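Local structure of protease Do-like 1, chloroplastic (Arabidopsis thaliana, 3QO6) at residues 120-125 and 213-218; 100-105 and 219-224; 130-135 and 142-147; 60-65 and 114-119. The protein is a chloroplast serine protease of the HtrA type that is required at high temperature and may degrade damaged proteins. One frame throughout, in Å; residues are numbered along the deposited sequence.

How the contacts relate
From the N terminus, the 60-65 turn of the first barrel opens contact 4, which closes when the linker 114-119 runs back past it. Contact 2 opens before that closure, at 100-105, so contacts 2 and 4 cross. Contact 1 begins at 120-125, directly after contact 4 has closed, and the short hairpin of contact 3 lies nested within its long loop. Contact 1 closes at 213-218 and contact 2 one residue later, at 219-224, which nests contact 1 inside contact 2. Helix 214-227 thus meets the interbarrel linker first and the first barrel next. W60 of contact 4 touches G218 and V221 of that helix, while contact 3 stays within the second barrel.

Contact 1 (120-125 and 213-218)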
loop_
_atom_site.group_PDB
_atom_site.type_symbol
_atom_site.label_atom_id
_atom_site.label_comp_id
_atom_site.label_asym_id
_atom_site.label_seq_id
_atom_site.Cartn_x
_atom_site.Cartn_y
_atom_site.Cartn_z
ATOM N N GLY B 120 46.107 -5.328 1.167
ATOM C CA GLY B 120 46.387 -6.540 0.426
ATOM C C GLY B 120 46.321 -6.392 -1.071
ATOM O O GLY B 120 46.392 -5.283 -1.599
ATOM N N VAL B 121 46.188 -7.515 -1.769
ATOM C CA VAL B 121 46.114 -7.476 -3.228
ATOM C C VAL B 121 44.853 -8.134 -3.739
ATOM O O VAL B 121 44.610 -9.301 -3.464
ATOM C CB VAL B 121 47.303 -8.208 -3.889
ATOM C CG1 VAL B 121 47.089 -8.259 -5.388
ATOM C CG2 VAL B 121 48.594 -7.494 -3.586
ATOM N N SER B 122 44.071 -7.410 -4.521
ATOM C CA SER B 122 42.853 -7.988 -5.023
ATOM C C SER B 122 43.018 -8.696 -6.345
ATOM O O SER B 122 42.177 -9.477 -6.731
ATOM C CB SER B 122 41.754 -6.924 -5.126
ATOM O OG SER B 122 41.959 -6.000 -6.176
ATOM N N ALA B 123 44.109 -8.450 -7.043
ATOM C CA ALA B 123 44.297 -9.098 -8.337
ATOM C C ALA B 123 44.386 -10.617 -8.287
ATOM O O ALA B 123 44.003 -11.259 -9.237
ATOM C CB ALA B 123 45.529 -8.546 -9.022
ATOM N N ASP B 124 44.878 -11.192 -7.192
ATOM C CA ASP B 124 45.010 -12.653 -7.096
ATOM C C ASP B 124 43.869 -13.422 -6.416
ATOM O O ASP B 124 43.989 -14.624 -6.159
ATOM C CB ASP B 124 46.285 -13.005 -6.343
ATOM C CG ASP B 124 47.487 -12.373 -6.938
ATOM O OD1 ASP B 124 47.515 -12.222 -8.186
ATOM O OD2 ASP B 124 48.405 -12.037 -6.156
ATOM N N LEU B 125 42.778 -12.744 -6.097
ATOM C CA LEU B 125 41.688 -13.401 -5.406
ATOM C C LEU B 125 41.111 -14.594 -6.187
ATOM O O LEU B 125 41.129 -14.627 -7.430
ATOM C CB LEU B 125 40.609 -12.354 -5.059
ATOM C CG LEU B 125 41.100 -11.210 -4.141
ATOM C CD1 LEU B 125 40.029 -10.173 -3.971
ATOM C CD2 LEU B 125 41.502 -11.757 -2.764
ATOM N N PRO B 213 37.207 -3.463 -5.185
ATOM C CA PRO B 213 38.505 -4.105 -4.949
ATOM C C PRO B 213 39.612 -3.146 -4.527
ATOM O O PRO B 213 39.766 -2.046 -5.061
ATOM C CB PRO B 213 38.793 -4.805 -6.267
ATOM C CG PRO B 213 38.127 -3.889 -7.282
ATOM C CD PRO B 213 36.850 -3.474 -6.621
ATOM N N VAL B 214 40.376 -3.591 -3.548
ATOM C CA VAL B 214 41.474 -2.831 -2.996
ATOM C C VAL B 214 42.419 -2.217 -4.027
ATOM O O VAL B 214 42.851 -1.075 -3.878
ATOM C CB VAL B 214 42.275 -3.724 -2.039
ATOM C CG1 VAL B 214 42.897 -4.863 -2.810
ATOM C CG2 VAL B 214 43.291 -2.904 -1.278
ATOM N N ASP B 215 42.744 -2.962 -5.072
ATOM C CA ASP B 215 43.650 -2.442 -6.075
ATOM C C ASP B 215 43.164 -1.120 -6.672
ATOM O O ASP B 215 43.939 -0.158 -6.784
ATOM C CB ASP B 215 43.903 -3.486 -7.172
ATOM C CG ASP B 215 44.752 -4.657 -6.670
ATOM O OD1 ASP B 215 45.109 -4.681 -5.456
ATOM O OD2 ASP B 215 45.064 -5.552 -7.492
ATOM N N THR B 216 41.891 -1.032 -7.036
ATOM C CA THR B 216 41.468 0.224 -7.594
ATOM C C THR B 216 41.342 1.264 -6.467
ATOM O O THR B 216 41.469 2.464 -6.700
ATOM C CB THR B 216 40.172 0.061 -8.484
ATOM O OG1 THR B 216 39.046 0.687 -7.874
ATOM C CG2 THR B 216 39.894 -1.391 -8.748
ATOM N N VAL B 217 41.168 0.802 -5.238
ATOM C CA VAL B 217 41.040 1.710 -4.109
ATOM C C VAL B 217 42.342 2.443 -3.823
ATOM O O VAL B 217 42.370 3.669 -3.745
ATOM C CB VAL B 217 40.580 0.941 -2.832
ATOM C CG1 VAL B 217 40.811 1.767 -1.568
ATOM C CG2 VAL B 217 39.117 0.634 -2.951
ATOM N N GLY B 218 43.418 1.678 -3.671
ATOM C CA GLY B 218 44.716 2.253 -3.377
ATOM C C GLY B 218 45.144 3.369 -4.313
ATOM O O GLY B 218 45.701 4.371 -3.861
#
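S122 and D215 are the main partners where the linker 120-125 passes the first turn of helix 214-227. The side chain of D215 makes close approaches along its whole length. Its CB lies 3.3 Å from S122 OG, and CG follows past the same hydroxyl oxygen. With CG anti to the carbonyl carbon (chi1 -71°), the carboxylate reaches the backbone amides of the linker. D215 OD1 accepts a nearly straight bond from S122 N at 3.1 Å (170°), the amide arriving from above the carboxylate plane. D215 OD2 takes a weak, bent bond from A123 N, also 3.1 Å long, and meets A123 CB as well. In return, S122 OG accepts a weak bond from D215 N at 3.3 Å, so serine and aspartate each engage the other's backbone. With an alanine at D215 the S122 and A123 amides would probably lose these acceptors. The linker joins the two beta barrels of the chymotrypsin-like protease fold, and the helix follows directly on strand 209-213 of the second barrel. S122 begins a type I turn that ends at L125. P213, at the N-cap position, sets its CB 3.4 Å from S122 OG. Beside it, V214 turns CG1 between its own backbone N and carbonyl carbon (chi1 64°), which brings that methyl within 3.3 Å of S122 CB. The other methyl, V214 CG2, comes to 3.9 Å from G120 O, and the G120 backbone is hydrogen-bonded to L191 of strand 191-198.

Contact 2 (100-105 and 219-224)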
loop_
_atom_site.group_PDB
_atom_site.type_symbol
_atom_site.label_atom_id
_atom_site.label_comp_id
_atom_site.label_asym_id
_atom_site.label_seq_id
_atom_site.Cartn_x
_atom_site.Cartn_y
_atom_site.Cartn_z
ATOM N N LYS B 100 33.803 5.498 -8.507
ATOM C CA LYS B 100 34.144 4.277 -7.809
ATOM C C LYS B 100 33.698 4.342 -6.354
ATOM O O LYS B 100 34.155 3.563 -5.523
ATOM C CB LYS B 100 35.651 4.046 -7.894
ATOM C CG LYS B 100 36.211 4.164 -9.303
ATOM C CD LYS B 100 35.663 3.053 -10.171
ATOM C CE LYS B 100 36.206 3.092 -11.589
ATOM N NZ LYS B 100 35.524 2.043 -12.430
ATOM N N ASP B 101 32.803 5.281 -6.058
ATOM C CA ASP B 101 32.258 5.486 -4.708
ATOM C C ASP B 101 33.254 5.395 -3.548
ATOM O O ASP B 101 32.945 4.856 -2.485
ATOM C CB ASP B 101 31.092 4.524 -4.466
ATOM C CG ASP B 101 30.210 4.946 -3.312
ATOM O OD1 ASP B 101 30.074 6.155 -3.031
ATOM O OD2 ASP B 101 29.619 4.060 -2.685
ATOM N N VAL B 102 34.439 5.959 -3.763
ATOM C CA VAL B 102 35.518 6.001 -2.773
ATOM C C VAL B 102 35.711 7.427 -2.238
ATOM O O VAL B 102 35.684 8.391 -3.002
ATOM C CB VAL B 102 36.823 5.594 -3.408
ATOM C CG1 VAL B 102 37.966 5.847 -2.446
ATOM C CG2 VAL B 102 36.750 4.152 -3.796
ATOM N N ALA B 103 35.926 7.571 -0.938
ATOM C CA ALA B 103 36.122 8.895 -0.376
ATOM C C ALA B 103 37.207 8.897 0.681
ATOM O O ALA B 103 37.398 7.902 1.382
ATOM C CB ALA B 103 34.838 9.398 0.213
ATOM N N VAL B 104 37.944 9.999 0.795
ATOM C CA VAL B 104 38.972 10.055 1.831
ATOM C C VAL B 104 38.734 11.177 2.826
ATOM O O VAL B 104 38.380 12.285 2.458
ATOM C CB VAL B 104 40.378 10.223 1.269
ATOM C CG1 VAL B 104 41.356 10.161 2.419
ATOM C CG2 VAL B 104 40.682 9.135 0.259
ATOM N N LEU B 105 38.933 10.869 4.094
ATOM C CA LEU B 105 38.734 11.830 5.156
ATOM C C LEU B 105 40.036 12.004 5.902
ATOM O O LEU B 105 40.966 11.193 5.759
ATOM C CB LEU B 105 37.681 11.312 6.124
ATOM C CG LEU B 105 36.227 11.783 6.076
ATOM C CD1 LEU B 105 35.735 12.078 4.676
ATOM C CD2 LEU B 105 35.389 10.703 6.734
ATOM N N GLY B 219 44.893 3.207 -5.612
ATOM C CA GLY B 219 45.269 4.235 -6.563
ATOM C C GLY B 219 44.527 5.525 -6.276
ATOM O O GLY B 219 45.132 6.597 -6.175
ATOM N N ILE B 220 43.206 5.405 -6.148
ATOM C CA ILE B 220 42.308 6.517 -5.870
ATOM C C ILE B 220 42.650 7.229 -4.560
ATOM O O ILE B 220 42.617 8.454 -4.494
ATOM C CB ILE B 220 40.868 6.009 -5.810
ATOM C CG1 ILE B 220 40.455 5.548 -7.199
ATOM C CG2 ILE B 220 39.926 7.081 -5.220
ATOM C CD1 ILE B 220 39.025 5.100 -7.258
ATOM N N VAL B 221 42.963 6.482 -3.509
ATOM C CA VAL B 221 43.326 7.140 -2.271
ATOM C C VAL B 221 44.631 7.952 -2.468
ATOM O O VAL B 221 44.749 9.051 -1.916
ATOM C CB VAL B 221 43.471 6.120 -1.108
ATOM C CG1 VAL B 221 44.044 6.793 0.140
ATOM C CG2 VAL B 221 42.101 5.541 -0.775
ATOM N N ASP B 222 45.593 7.440 -3.250
ATOM C CA ASP B 222 46.830 8.186 -3.484
ATOM C C ASP B 222 46.483 9.509 -4.139
ATOM O O ASP B 222 46.766 10.584 -3.592
ATOM C CB ASP B 222 47.798 7.443 -4.409
ATOM C CG ASP B 222 48.332 6.183 -3.793
ATOM O OD1 ASP B 222 48.781 6.239 -2.631
ATOM O OD2 ASP B 222 48.311 5.131 -4.469
ATOM N N GLN B 223 45.859 9.426 -5.306
ATOM C CA GLN B 223 45.486 10.617 -6.037
ATOM C C GLN B 223 44.661 11.580 -5.222
ATOM O O GLN B 223 44.770 12.791 -5.379
ATOM C CB GLN B 223 44.710 10.251 -7.277
ATOM C CG GLN B 223 45.485 9.423 -8.239
ATOM C CD GLN B 223 44.651 9.126 -9.442
ATOM O OE1 GLN B 223 44.244 10.046 -10.168
ATOM N NE2 GLN B 223 44.355 7.841 -9.663
ATOM N N LEU B 224 43.829 11.049 -4.348
ATOM C CA LEU B 224 43.005 11.914 -3.540
ATOM C C LEU B 224 43.798 12.665 -2.463
ATOM O O LEU B 224 43.472 13.813 -2.131
ATOM C CB LEU B 224 41.878 11.108 -2.908
ATOM C CG LEU B 224 40.710 10.763 -3.826
ATOM C CD1 LEU B 224 39.721 9.912 -3.051
ATOM C CD2 LEU B 224 40.036 12.047 -4.326
#
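V104 and L224 form one tight end of this apolar contact, and K100, V102 and I220 form the other. The helix segment 219-224 crosses strand 102-105 at -44°, their axes approaching to 8.7 Å. At the first end V104 CG2 lies 3.5 Å from L224 CD1 and also touches L224 CB, the two side chains running antiparallel alongside one another. At the other end the two branches of I220 divide the work. I220 CG2, anti to the backbone N, meets V102 CG1 at 3.6 Å, while I220 CD1 at the tip of the longer branch sits 3.6 Å from K100 CB, with K100 CG equally near. The lysine crosses the isoleucine at about a right angle, and its amine turns off to a salt bridge with D305. Packing is looser at the flank, where V221 CG2 approaches V104 CG2 to only 4.0 Å and V102 CG1 to 4.5 Å; V221 also packs on V67 of strand 65-69. The solvent side of the helix belongs to D222, whose CB points away from the strand. On the strand, A103 turns its CB from the helix and packs on Y70 and F96, so alternate residues serve opposite faces. Just before it, D101 and V102 both face D97 in a G1 beta bulge. D101 OD2 is hydrogen-bonded to H71 ND1, as expected for the predicted Ser-His-Asp charge relay with S180. The C-terminal helix of the protease domain, packed on the first barrel beside the strand that follows the predicted triad aspartate, is typical of the chymotrypsin-like fold.

Contact 3 (130-135 and 142-147); sequences KVFAIG and HTLTTG
Strands 130-135 and 143-147 pair antiparallel, at 158° between their directions, through three hydrogen-bonded pairs: V131 with G147, A133 with T145 and G135 with T143. A133 N to T145 O is short and straight, 2.8 Å and 174°. F132 faces T146 and I134 faces L144, in non-hydrogen-bonded pairs on one face. L144, with CG anti to its backbone N (chi1 167°), brings CD1 to the ring edge of F132 and within 4.1 Å of both F132 CB and I134 CG1. T146 CG2 reaches F132 CD1 at 3.7 Å, approaching the ring obliquely. Helix 14-26 covers this face, F23 resting on I134 and L144. On the other face V131 CG2 lies 3.5 Å from G147 O, and A133 CB is equally close to T145 OG1, whose hydroxyl bonds to A174 O. V131 and A133 also pack on L184. Segment 142-147 also meets a neighbouring subunit, where L144 O bonds to S150 OG of that chain. At the far end H142 and T143 both face G135, a G1 beta bulge at the loop end of a beta hairpin in the second barrel of the trypsin-like fold.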
loop_
_atom_site.group_PDB
_atom_site.type_symbol
_atom_site.label_atom_id
_atom_site.label_comp_id
_atom_site.label_asym_id
_atom_site.label_seq_id
_atom_site.Cartn_x
_atom_site.Cartn_y
_atom_site.Cartn_z
ATOM N N LYS B 130 38.133 -17.530 2.075
ATOM C CA LYS B 130 37.358 -16.835 3.118
ATOM C C LYS B 130 37.522 -15.315 3.229
ATOM O O LYS B 130 38.599 -14.772 2.942
ATOM C CB LYS B 130 37.639 -17.448 4.495
ATOM C CG LYS B 130 37.335 -18.906 4.496
ATOM C CD LYS B 130 37.358 -19.528 5.873
ATOM C CE LYS B 130 37.144 -21.062 5.780
ATOM N NZ LYS B 130 37.409 -21.756 7.087
ATOM N N VAL B 131 36.446 -14.627 3.622
ATOM C CA VAL B 131 36.521 -13.190 3.833
ATOM C C VAL B 131 35.894 -12.805 5.165
ATOM O O VAL B 131 35.079 -13.546 5.752
ATOM C CB VAL B 131 35.861 -12.398 2.726
ATOM C CG1 VAL B 131 36.656 -12.558 1.442
ATOM C CG2 VAL B 131 34.422 -12.824 2.559
ATOM N N PHE B 132 36.301 -11.634 5.644
ATOM C CA PHE B 132 35.843 -11.118 6.916
ATOM C C PHE B 132 35.397 -9.675 6.729
ATOM O O PHE B 132 36.172 -8.830 6.263
ATOM C CB PHE B 132 36.992 -11.202 7.918
ATOM C CG PHE B 132 37.586 -12.559 8.011
ATOM C CD1 PHE B 132 37.269 -13.385 9.074
ATOM C CD2 PHE B 132 38.349 -13.064 6.960
ATOM C CE1 PHE B 132 37.693 -14.712 9.093
ATOM C CE2 PHE B 132 38.780 -14.388 6.950
ATOM C CZ PHE B 132 38.450 -15.221 8.023
ATOM N N ALA B 133 34.141 -9.391 7.072
ATOM C CA ALA B 133 33.646 -8.036 6.924
ATOM C C ALA B 133 33.466 -7.420 8.293
ATOM O O ALA B 133 32.908 -8.048 9.183
ATOM C CB ALA B 133 32.338 -8.038 6.190
ATOM N N ILE B 134 33.968 -6.207 8.479
ATOM C CA ILE B 134 33.799 -5.532 9.740
ATOM C C ILE B 134 33.188 -4.202 9.364
ATOM O O ILE B 134 33.655 -3.543 8.436
ATOM C CB ILE B 134 35.120 -5.299 10.450
ATOM C CG1 ILE B 134 35.838 -6.622 10.663
ATOM C CG2 ILE B 134 34.877 -4.637 11.803
ATOM C CD1 ILE B 134 37.229 -6.460 11.300
ATOM N N GLY B 135 32.126 -3.828 10.075
ATOM C CA GLY B 135 31.429 -2.579 9.818
ATOM C C GLY B 135 30.465 -2.263 10.955
ATOM O O GLY B 135 30.646 -2.759 12.074
ATOM N N HIS B 142 31.364 -2.151 14.969
ATOM C CA HIS B 142 32.414 -3.134 14.661
ATOM C C HIS B 142 31.932 -4.580 14.586
ATOM O O HIS B 142 32.534 -5.494 15.160
ATOM C CB HIS B 142 33.559 -3.031 15.707
ATOM C CG HIS B 142 34.410 -1.795 15.574
ATOM N ND1 HIS B 142 35.789 -1.842 15.549
ATOM C CD2 HIS B 142 34.077 -0.489 15.431
ATOM C CE1 HIS B 142 36.269 -0.622 15.391
ATOM N NE2 HIS B 142 35.251 0.217 15.317
ATOM N N THR B 143 30.840 -4.782 13.871
ATOM C CA THR B 143 30.285 -6.103 13.703
ATOM C C THR B 143 31.129 -6.917 12.734
ATOM O O THR B 143 31.548 -6.427 11.676
ATOM C CB THR B 143 28.885 -6.021 13.135
ATOM O OG1 THR B 143 28.006 -5.536 14.148
ATOM C CG2 THR B 143 28.426 -7.387 12.630
ATOM N N LEU B 144 31.371 -8.166 13.095
ATOM C CA LEU B 144 32.113 -9.044 12.227
ATOM C C LEU B 144 31.154 -10.042 11.556
ATOM O O LEU B 144 30.285 -10.628 12.197
ATOM C CB LEU B 144 33.151 -9.819 13.050
ATOM C CG LEU B 144 33.808 -11.018 12.350
ATOM C CD1 LEU B 144 34.880 -10.530 11.422
ATOM C CD2 LEU B 144 34.390 -11.947 13.347
ATOM N N THR B 145 31.289 -10.217 10.259
ATOM C CA THR B 145 30.499 -11.234 9.579
ATOM C C THR B 145 31.479 -11.899 8.638
ATOM O O THR B 145 32.361 -11.252 8.067
ATOM C CB THR B 145 29.312 -10.681 8.755
ATOM O OG1 THR B 145 29.780 -9.622 7.914
ATOM C CG2 THR B 145 28.139 -10.238 9.695
ATOM N N THR B 146 31.347 -13.206 8.495
ATOM C CA THR B 146 32.261 -13.912 7.620
ATOM C C THR B 146 31.483 -14.618 6.529
ATOM O O THR B 146 30.285 -14.868 6.656
ATOM C CB THR B 146 33.070 -14.977 8.376
ATOM O OG1 THR B 146 32.169 -16.002 8.807
ATOM C CG2 THR B 146 33.780 -14.364 9.595
ATOM N N GLY B 147 32.218 -14.945 5.471
ATOM C CA GLY B 147 31.667 -15.598 4.316
ATOM C C GLY B 147 32.780 -15.970 3.366
ATOM O O GLY B 147 33.938 -16.131 3.743
#

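Contact 4 (60-65 and 114-119)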
loop_
_atom_site.group_PDB
_atom_site.type_symbol
_atom_site.label_atom_id
_atom_site.label_comp_id
_atom_site.label_asym_id
_atom_site.label_seq_id
_atom_site.Cartn_x
_atom_site.Cartn_y
_atom_site.Cartn_z
ATOM N N TRP B 60 43.663 4.655 7.043
ATOM C CA TRP B 60 44.543 4.373 5.938
ATOM C C TRP B 60 46.013 4.569 6.224
ATOM O O TRP B 60 46.844 3.837 5.697
ATOM C CB TRP B 60 44.159 5.208 4.743
ATOM C CG TRP B 60 44.955 4.857 3.569
ATOM C CD1 TRP B 60 46.000 5.554 3.064
ATOM C CD2 TRP B 60 44.767 3.719 2.708
ATOM N NE1 TRP B 60 46.480 4.934 1.933
ATOM C CE2 TRP B 60 45.745 3.803 1.690
ATOM C CE3 TRP B 60 43.865 2.636 2.691
ATOM C CZ2 TRP B 60 45.849 2.844 0.657
ATOM C CZ3 TRP B 60 43.971 1.684 1.660
ATOM C CH2 TRP B 60 44.958 1.798 0.661
ATOM N N ASP B 61 46.334 5.544 7.064
ATOM C CA ASP B 61 47.734 5.855 7.400
ATOM C C ASP B 61 47.915 6.627 8.699
ATOM O O ASP B 61 46.960 7.186 9.267
ATOM C CB ASP B 61 48.391 6.671 6.278
ATOM C CG ASP B 61 47.635 7.969 5.971
ATOM O OD1 ASP B 61 47.599 8.365 4.764
ATOM O OD2 ASP B 61 47.089 8.593 6.929
ATOM N N LYS B 62 49.165 6.696 9.143
ATOM C CA LYS B 62 49.470 7.400 10.381
ATOM C C LYS B 62 49.117 8.893 10.372
ATOM O O LYS B 62 49.004 9.503 11.443
ATOM C CB LYS B 62 50.938 7.200 10.730
ATOM C CG LYS B 62 51.279 5.779 11.161
ATOM C CD LYS B 62 50.681 5.469 12.535
ATOM C CE LYS B 62 51.200 4.133 13.091
ATOM N NZ LYS B 62 50.636 3.845 14.434
ATOM N N GLN B 63 48.934 9.480 9.185
ATOM C CA GLN B 63 48.576 10.896 9.109
ATOM C C GLN B 63 47.092 11.167 9.268
ATOM O O GLN B 63 46.613 12.212 8.824
ATOM C CB GLN B 63 49.020 11.532 7.794
ATOM C CG GLN B 63 50.490 11.447 7.550
ATOM C CD GLN B 63 50.873 10.169 6.842
ATOM O OE1 GLN B 63 50.653 10.025 5.633
ATOM N NE2 GLN B 63 51.440 9.231 7.587
ATOM N N GLY B 64 46.358 10.231 9.871
ATOM C CA GLY B 64 44.928 10.435 10.094
ATOM C C GLY B 64 43.971 10.361 8.908
ATOM O O GLY B 64 42.851 10.883 8.961
ATOM N N HIS B 65 44.405 9.724 7.825
ATOM C CA HIS B 65 43.536 9.581 6.666
ATOM C C HIS B 65 42.590 8.399 6.866
ATOM O O HIS B 65 43.003 7.310 7.267
ATOM C CB HIS B 65 44.368 9.405 5.410
ATOM C CG HIS B 65 44.971 10.679 4.926
ATOM N ND1 HIS B 65 46.273 10.764 4.477
ATOM C CD2 HIS B 65 44.452 11.925 4.823
ATOM C CE1 HIS B 65 46.529 12.010 4.118
ATOM N NE2 HIS B 65 45.441 12.736 4.316
ATOM N N LEU B 114 46.052 5.125 16.010
ATOM C CA LEU B 114 45.816 4.907 14.591
ATOM C C LEU B 114 46.555 3.709 13.994
ATOM O O LEU B 114 47.784 3.728 13.829
ATOM C CB LEU B 114 46.204 6.155 13.779
ATOM C CG LEU B 114 45.357 7.422 13.920
ATOM C CD1 LEU B 114 45.961 8.541 13.095
ATOM C CD2 LEU B 114 43.934 7.158 13.454
ATOM N N ARG B 115 45.793 2.669 13.655
ATOM C CA ARG B 115 46.365 1.482 13.035
ATOM C C ARG B 115 45.930 1.486 11.583
ATOM O O ARG B 115 44.746 1.441 11.288
ATOM C CB ARG B 115 45.854 0.208 13.718
ATOM C CG ARG B 115 46.382 -1.106 13.113
ATOM C CD ARG B 115 45.844 -2.352 13.851
ATOM N NE ARG B 115 46.402 -3.611 13.350
ATOM C CZ ARG B 115 45.950 -4.266 12.279
ATOM N NH1 ARG B 115 44.924 -3.789 11.591
ATOM N NH2 ARG B 115 46.531 -5.396 11.879
ATOM N N PRO B 116 46.877 1.613 10.650
ATOM C CA PRO B 116 46.408 1.595 9.259
ATOM C C PRO B 116 46.252 0.112 8.851
ATOM O O PRO B 116 47.167 -0.683 9.100
ATOM C CB PRO B 116 47.529 2.338 8.509
ATOM C CG PRO B 116 48.749 2.008 9.310
ATOM C CD PRO B 116 48.270 2.096 10.747
ATOM N N ILE B 117 45.109 -0.272 8.264
ATOM C CA ILE B 117 44.928 -1.678 7.894
ATOM C C ILE B 117 45.979 -2.077 6.906
ATOM O O ILE B 117 46.389 -1.288 6.077
ATOM C CB ILE B 117 43.565 -2.026 7.215
ATOM C CG1 ILE B 117 43.003 -0.797 6.542
ATOM C CG2 ILE B 117 42.602 -2.644 8.204
ATOM C CD1 ILE B 117 43.928 -0.212 5.519
ATOM N N PRO B 118 46.443 -3.316 7.006
ATOM C CA PRO B 118 47.453 -3.826 6.100
ATOM C C PRO B 118 46.783 -3.910 4.746
ATOM O O PRO B 118 45.724 -4.491 4.619
ATOM C CB PRO B 118 47.762 -5.197 6.681
ATOM C CG PRO B 118 47.472 -5.039 8.135
ATOM C CD PRO B 118 46.212 -4.239 8.129
ATOM N N VAL B 119 47.386 -3.326 3.726
ATOM C CA VAL B 119 46.796 -3.341 2.400
ATOM C C VAL B 119 47.114 -4.612 1.636
ATOM O O VAL B 119 48.261 -4.938 1.460
ATOM C CB VAL B 119 47.307 -2.152 1.600
ATOM C CG1 VAL B 119 46.926 -2.319 0.122
ATOM C CG2 VAL B 119 46.745 -0.856 2.198
#
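This is a mixed apolar and polar contact in which W60, K62 and G64, around a hairpin turn of the first barrel, meet L114, P116, I117 and V119 of the linker between the two barrels of the chymotrypsin-like fold. W60 and L114 carry most of the contact. The CG of W60 stands anti to the backbone N (chi1 -175°), which carries the indole toward the linker although CB points away from it. The six-membered part of the indole meets two methyls obliquely: V119 CG2 lies 3.5 Å from W60 CH2, and I117 CD1 is 4.0 Å from W60 CE3. The indole also packs against V221 of helix 214-227, so it lies between linker and helix. Losing the indole to an alanine is likely to open a gap beside V119, I117 and V221. The backbone of W60 contributes too, with P116 CB set 3.3 Å from W60 O. At the turn, L114 CD1 lodges 3.7 Å from G64 N and near K62 O. The carboxylate of D61 spans the turn on the far side from the linker: D61 OD1 uses its syn lone pair to accept a hydrogen bond from H65 ND1 at 2.8 Å, in the plane of the imidazole, while D61 OD2 takes the H65 backbone amide. Together they tie D61 to H65 across the turn, and the first also fixes the rotation of the imidazole. The lysine of the turn bends at chi2 and folds back over the linker, where K111 O is a second acceptor for its amine; K62 NZ donates to L114 O at 2.9 Å, nearly along the C=O axis.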